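Local coordinates for protein O-methyltransferase family 2 (Planctopirus limnophila, PDB 5I2H) that probably acts as a dimeric, S-adenosyl-L-methionine-dependent O-methyltransferase, and binds the flavone apigenin, at residues 11-16 against 169-174; 175-180 against 211-216. All coordinates share one frame; numbering follows the deposited sequence.

Contact 1 of 2, residues 11-16 against 169-174; sequences RFPPTD and AWNVAP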
ATOM      1  N   ARG A  11       6.326 -28.637 -10.405  0.54 12.06           N
ATOM      2  CA  ARG A  11       7.557 -27.874 -10.282  0.54 13.60           C
ATOM      3  C   ARG A  11       7.296 -26.616  -9.464  0.54 12.99           C
ATOM      4  O   ARG A  11       6.328 -25.886  -9.714  0.54 12.56           O
ATOM      5  CB  ARG A  11       8.090 -27.510 -11.660  0.54 16.66           C
ATOM      6  CG  ARG A  11       9.384 -26.708 -11.598  0.54 20.79           C
ATOM      7  CD  ARG A  11      10.561 -27.477 -12.173  0.54 25.80           C
ATOM      8  NE  ARG A  11      10.593 -27.452 -13.634  0.54 27.46           N
ATOM      9  CZ  ARG A  11      11.465 -26.763 -14.359  0.54 28.72           C
ATOM     10  NH1 ARG A  11      11.418 -26.818 -15.684  0.54 28.75           N
ATOM     11  NH2 ARG A  11      12.389 -26.027 -13.765  0.54 30.34           N
ATOM     12  N   PHE A  12       8.165 -26.358  -8.485  1.00 12.97           N
ATOM     13  CA  PHE A  12       8.018 -25.164  -7.663  1.00 13.82           C
ATOM     14  C   PHE A  12       8.319 -23.916  -8.496  1.00 14.75           C
ATOM     15  O   PHE A  12       9.172 -23.948  -9.382  1.00 16.70           O
ATOM     16  CB  PHE A  12       8.961 -25.192  -6.462  1.00 13.71           C
ATOM     17  CG  PHE A  12       8.758 -26.362  -5.558  1.00 15.41           C
ATOM     18  CD1 PHE A  12       7.488 -26.736  -5.130  1.00 16.32           C
ATOM     19  CD2 PHE A  12       9.848 -27.102  -5.138  1.00 17.27           C
ATOM     20  CE1 PHE A  12       7.309 -27.825  -4.280  1.00 14.90           C
ATOM     21  CE2 PHE A  12       9.688 -28.192  -4.297  1.00 18.40           C
ATOM     22  CZ  PHE A  12       8.415 -28.555  -3.862  1.00 16.42           C
ATOM     23  N   PRO A  13       7.635 -22.802  -8.256  1.00 12.42           N
ATOM     24  CA  PRO A  13       7.968 -21.589  -9.002  1.00 12.19           C
ATOM     25  C   PRO A  13       9.376 -21.138  -8.673  1.00 12.29           C
ATOM     26  O   PRO A  13       9.879 -21.371  -7.558  1.00 12.91           O
ATOM     27  CB  PRO A  13       6.912 -20.578  -8.534  1.00 14.51           C
ATOM     28  CG  PRO A  13       6.267 -21.147  -7.396  1.00 16.00           C
ATOM     29  CD  PRO A  13       6.489 -22.626  -7.349  1.00 13.10           C
ATOM     30  N   PRO A  14      10.068 -20.524  -9.631  1.00 13.82           N
ATOM     31  CA  PRO A  14      11.492 -20.206  -9.426  1.00 14.21           C
ATOM     32  C   PRO A  14      11.725 -19.028  -8.495  1.00 14.41           C
ATOM     33  O   PRO A  14      12.835 -18.891  -7.974  1.00 17.77           O
ATOM     34  CB  PRO A  14      11.985 -19.892 -10.845  1.00 14.35           C
ATOM     35  CG  PRO A  14      10.775 -19.408 -11.550  1.00 16.00           C
ATOM     36  CD  PRO A  14       9.632 -20.256 -11.007  1.00 16.26           C
ATOM     37  N   THR A  15      10.722 -18.181  -8.274  1.00 12.06           N
ATOM     38  CA  THR A  15      10.768 -17.117  -7.281  1.00 11.18           C
ATOM     39  C   THR A  15       9.445 -17.130  -6.545  1.00 11.21           C
ATOM     40  O   THR A  15       8.480 -17.748  -6.994  1.00 11.59           O
ATOM     41  CB  THR A  15      10.983 -15.733  -7.920  1.00  9.77           C
ATOM     42  OG1 THR A  15      10.103 -15.586  -9.055  1.00 11.40           O
ATOM     43  CG2 THR A  15      12.433 -15.583  -8.397  1.00 11.93           C
ATOM     44  N   ASP A  16       9.397 -16.412  -5.429  1.00 10.19           N
ATOM     45  CA  ASP A  16       8.215 -16.352  -4.575  1.00  9.49           C
ATOM     46  C   ASP A  16       7.452 -15.075  -4.925  1.00  8.81           C
ATOM     47  O   ASP A  16       7.940 -13.969  -4.686  1.00  9.72           O
ATOM     48  CB  ASP A  16       8.632 -16.365  -3.114  1.00 10.93           C
ATOM     49  CG  ASP A  16       7.457 -16.396  -2.148  1.00 12.87           C
ATOM     50  OD1 ASP A  16       6.306 -16.327  -2.576  1.00 11.41           O
ATOM     51  OD2 ASP A  16       7.694 -16.516  -0.936  1.00 15.61           O
ATOM     52  N   ALA A 169      -3.061 -19.766  -8.148  1.00  9.27           N
ATOM     53  CA  ALA A 169      -3.050 -21.214  -7.966  1.00  9.04           C
ATOM     54  C   ALA A 169      -1.830 -21.866  -8.612  1.00  9.87           C
ATOM     55  O   ALA A 169      -1.254 -22.804  -8.034  1.00  9.77           O
ATOM     56  CB  ALA A 169      -4.339 -21.813  -8.521  1.00  9.14           C
ATOM     57  N   TRP A 170      -1.419 -21.414  -9.809  1.00  8.92           N
ATOM     58  CA  TRP A 170      -0.229 -22.037 -10.398  1.00  7.84           C
ATOM     59  C   TRP A 170       0.998 -21.800  -9.522  1.00  7.84           C
ATOM     60  O   TRP A 170       1.920 -22.621  -9.510  1.00  9.94           O
ATOM     61  CB  TRP A 170       0.061 -21.517 -11.812  1.00  8.36           C
ATOM     62  CG  TRP A 170      -0.946 -21.923 -12.848  1.00  9.21           C
ATOM     63  CD1 TRP A 170      -1.737 -21.075 -13.597  1.00 10.71           C
ATOM     64  CD2 TRP A 170      -1.269 -23.266 -13.291  1.00 10.45           C
ATOM     65  NE1 TRP A 170      -2.548 -21.808 -14.429  1.00 11.82           N
ATOM     66  CE2 TRP A 170      -2.275 -23.144 -14.281  1.00 11.00           C
ATOM     67  CE3 TRP A 170      -0.820 -24.557 -12.934  1.00 10.62           C
ATOM     68  CZ2 TRP A 170      -2.830 -24.271 -14.934  1.00 11.33           C
ATOM     69  CZ3 TRP A 170      -1.355 -25.663 -13.591  1.00 11.35           C
ATOM     70  CH2 TRP A 170      -2.356 -25.512 -14.563  1.00 10.02           C
ATOM     71  N   ASN A 171       1.032 -20.685  -8.784  1.00  8.51           N
ATOM     72  CA  ASN A 171       2.163 -20.438  -7.898  1.00  6.89           C
ATOM     73  C   ASN A 171       2.101 -21.240  -6.606  1.00  8.87           C
ATOM     74  O   ASN A 171       3.153 -21.527  -6.031  1.00 13.37           O
ATOM     75  CB  ASN A 171       2.259 -18.956  -7.539  1.00  7.38           C
ATOM     76  CG  ASN A 171       2.924 -18.154  -8.640  1.00  7.30           C
ATOM     77  OD1 ASN A 171       4.162 -18.040  -8.668  1.00  9.77           O
ATOM     78  ND2 ASN A 171       2.120 -17.635  -9.596  1.00  6.86           N
ATOM     79  N   VAL A 172       0.914 -21.568  -6.107  1.00  6.90           N
ATOM     80  CA  VAL A 172       0.780 -22.172  -4.781  1.00  7.75           C
ATOM     81  C   VAL A 172       0.510 -23.676  -4.874  1.00  8.53           C
ATOM     82  O   VAL A 172       0.915 -24.433  -3.987  1.00 10.64           O
ATOM     83  CB  VAL A 172      -0.334 -21.485  -3.970  1.00  7.85           C
ATOM     84  CG1 VAL A 172      -0.442 -22.128  -2.546  1.00  9.55           C
ATOM     85  CG2 VAL A 172      -0.059 -19.958  -3.871  1.00  9.88           C
ATOM     86  N   ALA A 173      -0.183 -24.124  -5.928  1.00  7.82           N
ATOM     87  CA  ALA A 173      -0.546 -25.538  -5.987  1.00  7.68           C
ATOM     88  C   ALA A 173       0.669 -26.474  -5.916  1.00  9.26           C
ATOM     89  O   ALA A 173       0.551 -27.527  -5.264  1.00 10.60           O
ATOM     90  CB  ALA A 173      -1.388 -25.841  -7.241  1.00  8.24           C
ATOM     91  N   PRO A 174       1.850 -26.147  -6.486  1.00 10.13           N
ATOM     92  CA  PRO A 174       3.001 -27.060  -6.311  1.00 10.14           C
ATOM     93  C   PRO A 174       3.385 -27.270  -4.850  1.00 10.33           C
ATOM     94  O   PRO A 174       3.701 -28.411  -4.443  1.00 10.81           O
ATOM     95  CB  PRO A 174       4.127 -26.367  -7.096  1.00 10.40           C
ATOM     96  CG  PRO A 174       3.394 -25.564  -8.181  1.00 10.17           C
ATOM     97  CD  PRO A 174       2.136 -25.071  -7.465  1.00 10.37           C
TER
HETATM   98  O   HOH W   1       5.721 -17.930  -6.518  1.00  9.20           O

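Contact 2 of 2, residues 175-180 against 211-216; sequences RFADVL and TMAVLQ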
ATOM      1  N   ARG A 175       3.395 -26.193  -4.054  0.59 10.29           N
ATOM      2  CA  ARG A 175       3.629 -26.327  -2.620  0.59 10.51           C
ATOM      3  C   ARG A 175       2.534 -27.161  -1.974  0.59 10.80           C
ATOM      4  O   ARG A 175       2.808 -28.102  -1.219  0.59 12.27           O
ATOM      5  CB  ARG A 175       3.678 -24.949  -1.959  0.59 12.58           C
ATOM      6  CG  ARG A 175       4.763 -24.057  -2.451  0.59 14.20           C
ATOM      7  CD  ARG A 175       6.117 -24.602  -2.112  0.59 13.40           C
ATOM      8  NE  ARG A 175       7.171 -23.897  -2.829  0.59 15.29           N
ATOM      9  CZ  ARG A 175       8.443 -24.257  -2.743  0.59 15.60           C
ATOM     10  NH1 ARG A 175       8.774 -25.304  -1.984  0.59 15.59           N
ATOM     11  NH2 ARG A 175       9.369 -23.584  -3.403  0.59 16.62           N
ATOM     12  N   PHE A 176       1.282 -26.813  -2.258  1.00 10.10           N
ATOM     13  CA  PHE A 176       0.154 -27.516  -1.679  1.00 10.62           C
ATOM     14  C   PHE A 176       0.264 -29.014  -1.893  1.00 10.66           C
ATOM     15  O   PHE A 176       0.102 -29.799  -0.947  1.00 10.47           O
ATOM     16  CB  PHE A 176      -1.142 -27.002  -2.303  1.00 10.87           C
ATOM     17  CG  PHE A 176      -2.362 -27.719  -1.808  1.00 13.21           C
ATOM     18  CD1 PHE A 176      -3.012 -27.285  -0.680  1.00 14.09           C
ATOM     19  CD2 PHE A 176      -2.852 -28.812  -2.477  1.00 14.62           C
ATOM     20  CE1 PHE A 176      -4.130 -27.951  -0.217  1.00 16.53           C
ATOM     21  CE2 PHE A 176      -3.967 -29.500  -2.029  1.00 16.75           C
ATOM     22  CZ  PHE A 176      -4.607 -29.069  -0.897  1.00 16.69           C
ATOM     23  N   ALA A 177       0.494 -29.431  -3.144  1.00 10.36           N
ATOM     24  CA  ALA A 177       0.621 -30.856  -3.416  1.00 10.61           C
ATOM     25  C   ALA A 177       1.824 -31.443  -2.673  1.00 12.63           C
ATOM     26  O   ALA A 177       1.774 -32.585  -2.187  1.00 15.98           O
ATOM     27  CB  ALA A 177       0.715 -31.105  -4.919  1.00  9.73           C
ATOM     28  N   ASP A 178       2.914 -30.672  -2.572  1.00 11.62           N
ATOM     29  CA  ASP A 178       4.103 -31.183  -1.915  1.00 13.48           C
ATOM     30  C   ASP A 178       3.857 -31.456  -0.434  1.00 13.51           C
ATOM     31  O   ASP A 178       4.433 -32.405   0.129  1.00 16.06           O
ATOM     32  CB  ASP A 178       5.257 -30.194  -2.107  1.00 17.73           C
ATOM     33  CG  ASP A 178       6.555 -30.694  -1.510  1.00 22.48           C
ATOM     34  OD1 ASP A 178       7.055 -31.746  -1.958  1.00 22.90           O
ATOM     35  OD2 ASP A 178       7.064 -30.030  -0.581  1.00 24.87           O
ATOM     36  N   VAL A 179       3.030 -30.651   0.229  1.00 12.08           N
ATOM     37  CA  VAL A 179       2.867 -30.818   1.679  1.00 12.64           C
ATOM     38  C   VAL A 179       1.618 -31.595   2.074  1.00 13.23           C
ATOM     39  O   VAL A 179       1.465 -31.915   3.263  1.00 16.07           O
ATOM     40  CB  VAL A 179       2.872 -29.473   2.432  1.00 14.31           C
ATOM     41  CG1 VAL A 179       4.155 -28.701   2.102  1.00 15.35           C
ATOM     42  CG2 VAL A 179       1.616 -28.657   2.112  1.00 15.82           C
ATOM     43  N   LEU A 180       0.731 -31.919   1.135  1.00 12.65           N
ATOM     44  CA  LEU A 180      -0.430 -32.730   1.490  1.00 12.55           C
ATOM     45  C   LEU A 180      -0.006 -34.152   1.843  1.00 15.13           C
ATOM     46  O   LEU A 180       0.562 -34.843   0.987  1.00 17.02           O
ATOM     47  CB  LEU A 180      -1.423 -32.767   0.338  1.00 11.60           C
ATOM     48  CG  LEU A 180      -2.643 -33.642   0.597  1.00 12.24           C
ATOM     49  CD1 LEU A 180      -3.502 -33.063   1.712  1.00 12.66           C
ATOM     50  CD2 LEU A 180      -3.434 -33.755  -0.689  1.00 12.81           C
ATOM     51  N   THR A 211      -6.275 -29.507  -7.301  1.00  7.72           N
ATOM     52  CA  THR A 211      -6.555 -30.930  -7.473  1.00  8.40           C
ATOM     53  C   THR A 211      -5.705 -31.528  -8.580  1.00  9.21           C
ATOM     54  O   THR A 211      -5.191 -32.643  -8.423  1.00 10.18           O
ATOM     55  CB  THR A 211      -8.037 -31.132  -7.757  1.00 11.97           C
ATOM     56  OG1 THR A 211      -8.768 -30.672  -6.616  1.00 13.98           O
ATOM     57  CG2 THR A 211      -8.365 -32.606  -7.994  1.00 11.23           C
HETATM   58  N   MSE A 212      -5.526 -30.804  -9.697  1.00  8.71           N
HETATM   59  CA  MSE A 212      -4.689 -31.324 -10.775  1.00  7.84           C
HETATM   60  C   MSE A 212      -3.250 -31.558 -10.291  1.00  8.81           C
HETATM   61  O   MSE A 212      -2.654 -32.579 -10.642  1.00 10.43           O
HETATM   62  CB  MSE A 212      -4.708 -30.401 -11.990  1.00  8.78           C
HETATM   63  CG  MSE A 212      -6.106 -30.277 -12.561  1.00 11.15           C
HETATM   64 SE   MSE A 212      -6.121 -28.813 -13.808  0.79 13.58          SE
HETATM   65  CE  MSE A 212      -8.078 -28.613 -13.773  1.00 15.59           C
ATOM     66  N   ALA A 213      -2.691 -30.645  -9.484  1.00  8.88           N
ATOM     67  CA  ALA A 213      -1.360 -30.895  -8.932  1.00  7.18           C
ATOM     68  C   ALA A 213      -1.354 -32.145  -8.055  1.00  8.80           C
ATOM     69  O   ALA A 213      -0.453 -32.991  -8.164  1.00 10.37           O
ATOM     70  CB  ALA A 213      -0.866 -29.673  -8.160  1.00  6.91           C
ATOM     71  N   VAL A 214      -2.347 -32.281  -7.167  1.00  7.62           N
ATOM     72  CA  VAL A 214      -2.391 -33.473  -6.320  1.00  8.69           C
ATOM     73  C   VAL A 214      -2.460 -34.732  -7.179  1.00  8.83           C
ATOM     74  O   VAL A 214      -1.774 -35.734  -6.908  1.00 12.01           O
ATOM     75  CB  VAL A 214      -3.582 -33.373  -5.346  1.00 10.66           C
ATOM     76  CG1 VAL A 214      -3.829 -34.709  -4.634  1.00 11.63           C
ATOM     77  CG2 VAL A 214      -3.302 -32.260  -4.334  1.00 11.84           C
ATOM     78  N   LEU A 215      -3.254 -34.698  -8.247  1.00  8.88           N
ATOM     79  CA  LEU A 215      -3.369 -35.896  -9.081  1.00  8.18           C
ATOM     80  C   LEU A 215      -2.066 -36.221  -9.809  1.00 10.94           C
ATOM     81  O   LEU A 215      -1.802 -37.404 -10.072  1.00 11.65           O
ATOM     82  CB  LEU A 215      -4.493 -35.744 -10.113  1.00  9.08           C
ATOM     83  CG  LEU A 215      -5.917 -35.669  -9.549  1.00  8.34           C
ATOM     84  CD1 LEU A 215      -6.948 -35.570 -10.709  1.00  9.17           C
ATOM     85  CD2 LEU A 215      -6.236 -36.838  -8.602  1.00 11.32           C
ATOM     86  N   GLN A 216      -1.263 -35.210 -10.190  1.00  9.97           N
ATOM     87  CA  GLN A 216       0.061 -35.526 -10.740  1.00 10.44           C
ATOM     88  C   GLN A 216       0.972 -36.133  -9.683  1.00 11.92           C
ATOM     89  O   GLN A 216       1.797 -37.009  -9.994  1.00 15.71           O
ATOM     90  CB  GLN A 216       0.718 -34.285 -11.348  1.00 10.11           C
ATOM     91  CG  GLN A 216      -0.013 -33.707 -12.548  1.00 11.70           C
ATOM     92  CD  GLN A 216       0.853 -32.697 -13.254  1.00 12.63           C
ATOM     93  OE1 GLN A 216       1.828 -32.206 -12.671  1.00 15.87           O
ATOM     94  NE2 GLN A 216       0.533 -32.390 -14.514  1.00 12.02           N
TER

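Contact 1 of 2, residues 11-16 against 169-174
Phe-12 and Pro-174 bring their CA atoms to 5.5 Å where the irregular chain of 11-16 passes the kinked last part of helix 154-179, and Pro-13 lies beside Asn-171 one turn earlier. The proline ring of Pro-174 is the main helical surface here: its CG sits 3.3 Å from the carbonyl O of Arg-11, and its CB is 3.9 Å from Phe-12 CD1. The CB of Phe-12 leads off from the helix, but with CG beside the backbone N (chi1 -59°) the ring turns back alongside Pro-174. It arrives edge first, CE1 standing 3.7 Å from Pro-174 O, which lies near the ring plane. In one of the two conformers of Arg-175 the ring also makes a cation-pi contact with that side chain. With an alanine in place of Phe-12, Pro-174 CB is likely to lose its aromatic cover, a gap opening beside the proline ring. In the O-methyltransferase fold the N-terminal region carries the dimerisation helices, and 11-16 is the lead-in to the first of them, helix 18-24, laid across a long helix of the same subunit. The second subunit closes in as well: its Phe-104 packs on Pro-13, and its His-97 and Asn-96 hydrogen-bond to Thr-15 OG1. Pro-13 faces the helix with its CB, which is 3.7 Å from Asn-171 OD1, and its CG rests 3.4 Å from Asn-171 O. The amide of Asn-171 is gripped at both ends. Its ND2 bonds to Gly-167 O one turn back and to Phe-104 O of the second subunit, while OD1 accepts at 2.7 Å from a water that also donates to Thr-15 O.

Contact 2 of 2, residues 175-180 against 211-216
Ala-177 and Ala-213 set the spacing of two helices whose axes approach to 8.6 Å and cross at -45°. With nothing larger than a methyl on either residue, their CB atoms meet at 3.9 Å, and Ala-177 CA comes within 4.9 Å of the CA of Val-214. Beside this pair, Val-214 carries most of the tight part. Its CG2, placed next to the backbone N while CG1 is anti to it (chi1 169°), reaches CE2 of Phe-176 at 3.7 Å and CD2 of Leu-180 at 3.9 Å. The methyl meets the edge of the Phe-176 ring near its plane; the ring also makes edge-to-face contacts with Tyr-210 and His-300. Helix 209-217 forms the beta-alpha-beta crossover from strand 199-203 to strand 222-227 in the Rossmann-like methyltransferase domain, and the C-terminal end of helix 154-179 packs against it. Val-214 also touches Trp-221 and Leu-200 of the central sheet, so the helix pair rests on the sheet at this side. The outer side of 175-180 differs sharply: Asp-178 is exposed, and Arg-175, partly exposed, takes no part in the contact with 211-216.

Overall arrangement
Contact 1 and contact 2 follow one another along helix 154-179, their centres about 11 Å apart and both on the same side of the chain's centre. Contact 1 closes first, joining segments with 152 residues between them; contact 2 then ties the C-terminal end of the same helix to helix 209-217 of the methyltransferase domain. They touch directly, with Phe-12 CZ 3.7 Å from Asp-178 CG. The general principle is that one long helix can join two modules: here it links the dimer-facing segment to the Rossmann-like sheet region, and farther toward its start Leu-161, Leu-165 and Arg-168 line the apigenin pocket.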